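Local coordinates for uncharacterized protein (Bacteroides caccae, PDB 3NO2) that is of unknown function but folds as a six-bladed beta-propeller, a scaffold that in other proteins often serves binding or catalysis, at residues V28-C39 against F52-R63. Residues are numbered along the deposited sequence; the frame is centred on the assembly and turned at random. Where two conformers were deposited one is given.
Sequences VWEYPLEKGWEC and FSYSKGAKMITR
The six-membered ring of Trp37 and the Tyr54 ring stack face to face, planes inclined by 28°, while Glu34 CB lies on the opposite indole face; Tyr54 was modelled in two conformations, and the closeness of the rings in this one is doubtful. Ile61 CD1 makes a CH-pi contact over one face of Tyr31, 3.7 Å from the ring centroid, and Pro32 CD sits on the other. Tyr31 CE1 meets Phe52 CZ obliquely at 3.8 Å, and Leu33 CD2 packs on Phe52 CE2. With its CG anti to the backbone N (chi1 175°), Trp29 receives the Arg63 guanidinium over its five-membered ring, a cation-pi pair doubtful in detail; Arg63 NH2 also salt-bridges the C-terminal Glu276. Among polar links, Glu38 N donates to Tyr54 O (3.1 Å, 162° at the hydrogen) from above the carbonyl plane, and Lys56 NZ bonds weakly to Gly36 O. One water joins Tyr31 OH to Lys59 NZ, which is salt-bridged to Glu67; another joins Glu38 OE1 to Ser55 OG. Glu38 OE2 bonds to Ser12 and a citrate, probably from crystallisation. Outer strand 26-32 of one blade and connection 33-39, leading into inner strand 41-44 of the next, pack against that blade's strands 50-53 and 57-61, the blade-to-blade packing of a six-bladed beta-propeller.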
loop_
_atom_site.group_PDB
_atom_site.type_symbol
_atom_site.label_atom_id
_atom_site.label_comp_id
_atom_site.label_asym_id
_atom_site.label_seq_id
_atom_site.Cartn_x
_atom_site.Cartn_y
_atom_site.Cartn_z
ATOM N N VAL A 28 9.472 8.891 15.875
ATOM C CA VAL A 28 9.080 9.082 17.263
ATOM C C VAL A 28 8.604 7.792 17.936
ATOM O O VAL A 28 8.370 7.792 19.144
ATOM C CB VAL A 28 8.047 10.193 17.406
ATOM C CG1 VAL A 28 8.652 11.541 16.898
ATOM C CG2 VAL A 28 6.730 9.861 16.715
ATOM N N TRP A 29 8.440 6.715 17.175
ATOM C CA TRP A 29 7.925 5.443 17.682
ATOM C C TRP A 29 8.264 4.379 16.665
ATOM O O TRP A 29 8.228 4.652 15.436
ATOM C CB TRP A 29 6.420 5.550 17.784
ATOM C CG TRP A 29 5.637 4.294 18.178
ATOM C CD1 TRP A 29 5.230 3.948 19.428
ATOM C CD2 TRP A 29 5.111 3.297 17.295
ATOM N NE1 TRP A 29 4.492 2.773 19.376
ATOM C CE2 TRP A 29 4.410 2.355 18.080
ATOM C CE3 TRP A 29 5.187 3.093 15.930
ATOM C CZ2 TRP A 29 3.761 1.246 17.515
ATOM C CZ3 TRP A 29 4.544 1.976 15.367
ATOM C CH2 TRP A 29 3.858 1.084 16.159
ATOM N N GLU A 30 8.689 3.205 17.141
ATOM C CA GLU A 30 8.895 2.018 16.304
ATOM C C GLU A 30 8.218 0.793 16.928
ATOM O O GLU A 30 7.879 0.758 18.146
ATOM C CB GLU A 30 10.382 1.686 16.059
ATOM C CG GLU A 30 11.097 2.701 15.186
ATOM C CD GLU A 30 12.541 2.360 14.856
ATOM O OE1 GLU A 30 13.135 1.478 15.534
ATOM O OE2 GLU A 30 13.093 2.982 13.909
ATOM N N TYR A 31 8.014 -0.207 16.079
ATOM C CA TYR A 31 7.541 -1.521 16.524
ATOM C C TYR A 31 8.234 -2.567 15.664
ATOM O O TYR A 31 8.341 -2.412 14.436
ATOM C CB TYR A 31 6.028 -1.593 16.360
ATOM C CG TYR A 31 5.360 -2.854 16.863
ATOM C CD1 TYR A 31 5.218 -3.976 16.051
ATOM C CD2 TYR A 31 4.881 -2.938 18.165
ATOM C CE1 TYR A 31 4.611 -5.127 16.491
ATOM C CE2 TYR A 31 4.254 -4.106 18.638
ATOM C CZ TYR A 31 4.126 -5.209 17.785
ATOM O OH TYR A 31 3.497 -6.360 18.206
ATOM N N PRO A 32 8.757 -3.636 16.275
ATOM C CA PRO A 32 9.602 -4.561 15.540
ATOM C C PRO A 32 8.828 -5.580 14.705
ATOM O O PRO A 32 7.718 -6.014 15.053
ATOM C CB PRO A 32 10.342 -5.288 16.663
ATOM C CG PRO A 32 9.341 -5.340 17.751
ATOM C CD PRO A 32 8.628 -3.996 17.707
ATOM N N LEU A 33 9.423 -5.962 13.576
ATOM C CA LEU A 33 8.947 -7.075 12.784
ATOM C C LEU A 33 9.885 -8.267 13.034
ATOM O O LEU A 33 11.088 -8.100 13.250
ATOM C CB LEU A 33 8.896 -6.736 11.305
ATOM C CG LEU A 33 8.046 -5.511 10.954
ATOM C CD1 LEU A 33 8.096 -5.254 9.466
ATOM C CD2 LEU A 33 6.580 -5.691 11.394
ATOM N N GLU A 34 9.352 -9.469 12.904
ATOM C CA GLU A 34 10.110 -10.699 13.179
ATOM C C GLU A 34 10.755 -11.284 11.942
ATOM O O GLU A 34 10.488 -10.890 10.804
ATOM C CB GLU A 34 9.154 -11.725 13.807
ATOM C CG GLU A 34 8.422 -11.169 15.026
ATOM C CD GLU A 34 9.322 -10.769 16.171
ATOM O OE1 GLU A 34 10.298 -11.515 16.447
ATOM O OE2 GLU A 34 9.070 -9.755 16.832
ATOM N N LYS A 35 11.631 -12.259 12.169
ATOM C CA LYS A 35 12.297 -12.967 11.105
ATOM C C LYS A 35 11.320 -13.601 10.170
ATOM O O LYS A 35 10.418 -14.361 10.550
ATOM C CB LYS A 35 13.201 -14.051 11.698
ATOM C CG LYS A 35 14.057 -14.759 10.662
ATOM C CD LYS A 35 14.963 -15.826 11.295
ATOM C CE LYS A 35 15.806 -16.568 10.234
ATOM N NZ LYS A 35 16.528 -17.744 10.852
ATOM N N GLY A 36 11.480 -13.292 8.877
ATOM C CA GLY A 36 10.588 -13.819 7.860
ATOM C C GLY A 36 9.378 -12.934 7.570
ATOM O O GLY A 36 8.609 -13.216 6.624
ATOM N N TRP A 37 9.173 -11.887 8.366
ATOM C CA TRP A 37 8.054 -10.982 8.140
ATOM C C TRP A 37 8.388 -9.979 7.033
ATOM O O TRP A 37 9.543 -9.622 6.821
ATOM C CB TRP A 37 7.679 -10.255 9.440
ATOM C CG TRP A 37 6.998 -11.113 10.454
ATOM C CD1 TRP A 37 6.957 -12.494 10.474
ATOM C CD2 TRP A 37 6.325 -10.688 11.644
ATOM N NE1 TRP A 37 6.292 -12.933 11.570
ATOM C CE2 TRP A 37 5.874 -11.854 12.298
ATOM C CE3 TRP A 37 5.995 -9.446 12.197
ATOM C CZ2 TRP A 37 5.146 -11.805 13.502
ATOM C CZ3 TRP A 37 5.284 -9.414 13.378
ATOM C CH2 TRP A 37 4.858 -10.571 14.014
ATOM N N GLU A 38 7.388 -9.567 6.281
ATOM C CA GLU A 38 7.526 -8.587 5.232
ATOM C C GLU A 38 6.304 -7.707 5.309
ATOM O O GLU A 38 5.186 -8.226 5.136
ATOM C CB GLU A 38 7.603 -9.221 3.838
ATOM C CG GLU A 38 7.813 -8.220 2.719
ATOM C CD GLU A 38 7.587 -8.710 1.323
ATOM O OE1 GLU A 38 6.922 -9.753 1.095
ATOM O OE2 GLU A 38 8.030 -7.973 0.391
ATOM N N CYS A 39 6.481 -6.406 5.553
ATOM C CA CYS A 39 5.384 -5.454 5.678
ATOM C C CYS A 39 5.291 -4.541 4.479
ATOM O O CYS A 39 6.167 -3.709 4.239
ATOM C CB CYS A 39 5.515 -4.615 6.939
ATOM S SG CYS A 39 4.236 -3.360 7.083
ATOM N N PHE A 52 -1.328 -3.679 10.530
ATOM C CA PHE A 52 -0.299 -3.959 9.526
ATOM C C PHE A 52 -0.351 -5.382 9.086
ATOM O O PHE A 52 -0.679 -6.282 9.871
ATOM C CB PHE A 52 1.123 -3.557 10.016
ATOM C CG PHE A 52 1.673 -4.348 11.175
ATOM C CD1 PHE A 52 1.326 -4.042 12.483
ATOM C CD2 PHE A 52 2.518 -5.386 10.947
ATOM C CE1 PHE A 52 1.866 -4.776 13.523
ATOM C CE2 PHE A 52 3.055 -6.125 11.983
ATOM C CZ PHE A 52 2.710 -5.829 13.272
ATOM N N SER A 53 0.073 -5.616 7.848
ATOM C CA SER A 53 0.330 -6.961 7.349
ATOM C C SER A 53 1.807 -7.245 7.437
ATOM O O SER A 53 2.669 -6.337 7.361
ATOM C CB SER A 53 -0.161 -7.200 5.925
ATOM O OG SER A 53 0.467 -6.343 5.005
ATOM N N TYR A 54 2.114 -8.526 7.570
ATOM C CA TYR A 54 3.485 -8.948 7.755
ATOM C C TYR A 54 3.842 -10.259 7.058
ATOM O O TYR A 54 4.833 -10.916 7.402
ATOM C CB TYR A 54 3.865 -8.949 9.229
ATOM C CG TYR A 54 3.083 -9.863 10.147
ATOM C CD1 TYR A 54 3.512 -11.151 10.380
ATOM C CD2 TYR A 54 1.985 -9.412 10.855
ATOM C CE1 TYR A 54 2.838 -11.997 11.247
ATOM C CE2 TYR A 54 1.293 -10.263 11.741
ATOM C CZ TYR A 54 1.731 -11.548 11.903
ATOM O OH TYR A 54 1.108 -12.407 12.780
ATOM N N SER A 55 3.040 -10.603 6.040
ATOM C CA SER A 55 3.228 -11.796 5.189
ATOM C C SER A 55 2.747 -13.049 5.863
ATOM O O SER A 55 1.867 -13.763 5.354
ATOM C CB SER A 55 4.658 -11.927 4.632
ATOM O OG SER A 55 4.627 -12.831 3.522
ATOM N N LYS A 56 3.229 -13.317 7.064
ATOM C CA LYS A 56 2.729 -14.456 7.844
ATOM C C LYS A 56 1.383 -14.174 8.488
ATOM O O LYS A 56 0.751 -15.103 9.007
ATOM C CB LYS A 56 3.764 -14.873 8.912
ATOM C CG LYS A 56 5.111 -15.302 8.341
ATOM C CD LYS A 56 5.007 -16.377 7.311
ATOM C CE LYS A 56 6.360 -16.977 6.928
ATOM N NZ LYS A 56 7.296 -16.018 6.386
ATOM N N GLY A 57 0.858 -12.963 8.385
ATOM C CA GLY A 57 -0.441 -12.620 8.991
ATOM C C GLY A 57 -0.659 -11.138 8.937
ATOM O O GLY A 57 0.094 -10.413 8.272
ATOM N N ALA A 58 -1.708 -10.670 9.599
ATOM C CA ALA A 58 -1.989 -9.241 9.811
ATOM C C ALA A 58 -2.469 -9.087 11.230
ATOM O O ALA A 58 -3.134 -9.999 11.771
ATOM C CB ALA A 58 -3.087 -8.727 8.838
ATOM N N LYS A 59 -2.144 -7.973 11.836
ATOM C CA LYS A 59 -2.559 -7.744 13.209
ATOM C C LYS A 59 -2.855 -6.290 13.470
ATOM O O LYS A 59 -2.376 -5.400 12.734
ATOM C CB LYS A 59 -1.596 -8.274 14.211
ATOM C CG LYS A 59 -0.266 -7.557 14.288
ATOM C CD LYS A 59 0.613 -8.090 15.426
ATOM C CE LYS A 59 1.067 -9.539 15.178
ATOM N NZ LYS A 59 1.772 -10.094 16.354
HETATM N N MSE A 60 -3.659 -6.031 14.492
HETATM C CA MSE A 60 -3.941 -4.682 14.987
HETATM C C MSE A 60 -3.366 -4.558 16.407
HETATM O O MSE A 60 -3.531 -5.470 17.220
HETATM C CB MSE A 60 -5.452 -4.387 14.945
HETATM C CG MSE A 60 -5.788 -2.947 15.273
HETATM SE SE MSE A 60 -7.633 -2.461 15.077
HETATM C CE MSE A 60 -7.603 -2.072 13.245
ATOM N N ILE A 61 -2.703 -3.434 16.664
ATOM C CA ILE A 61 -2.092 -3.123 17.948
ATOM C C ILE A 61 -2.546 -1.734 18.373
ATOM O O ILE A 61 -2.945 -0.887 17.571
ATOM C CB ILE A 61 -0.551 -3.201 17.904
ATOM C CG1 ILE A 61 0.051 -2.200 16.904
ATOM C CG2 ILE A 61 -0.108 -4.617 17.516
ATOM C CD1 ILE A 61 1.597 -2.100 16.937
ATOM N N THR A 62 -2.414 -1.484 19.672
ATOM C CA THR A 62 -2.626 -0.151 20.201
ATOM C C THR A 62 -1.409 0.656 19.979
ATOM O O THR A 62 -0.327 0.144 19.772
ATOM C CB THR A 62 -2.952 -0.232 21.718
ATOM O OG1 THR A 62 -1.800 -0.713 22.421
ATOM C CG2 THR A 62 -4.180 -1.095 22.047
ATOM N N ARG A 63 -1.563 1.974 20.178
ATOM C CA ARG A 63 -0.493 2.861 20.023
ATOM C C ARG A 63 0.612 2.587 21.023
ATOM O O ARG A 63 1.758 2.883 20.745
ATOM C CB ARG A 63 -1.017 4.304 20.110
ATOM C CG ARG A 63 -0.004 5.374 19.899
ATOM C CD ARG A 63 0.713 5.314 18.530
ATOM N NE ARG A 63 1.570 6.493 18.399
ATOM C CZ ARG A 63 2.696 6.682 19.080
ATOM N NH1 ARG A 63 3.134 5.764 19.941
ATOM N NH2 ARG A 63 3.393 7.800 18.899
HETATM O O HOH W 1 4.113 -8.691 16.837
HETATM O O HOH W 2 2.898 -7.304 3.943
HETATM O O HOH W 3 6.941 -12.256 2.183
#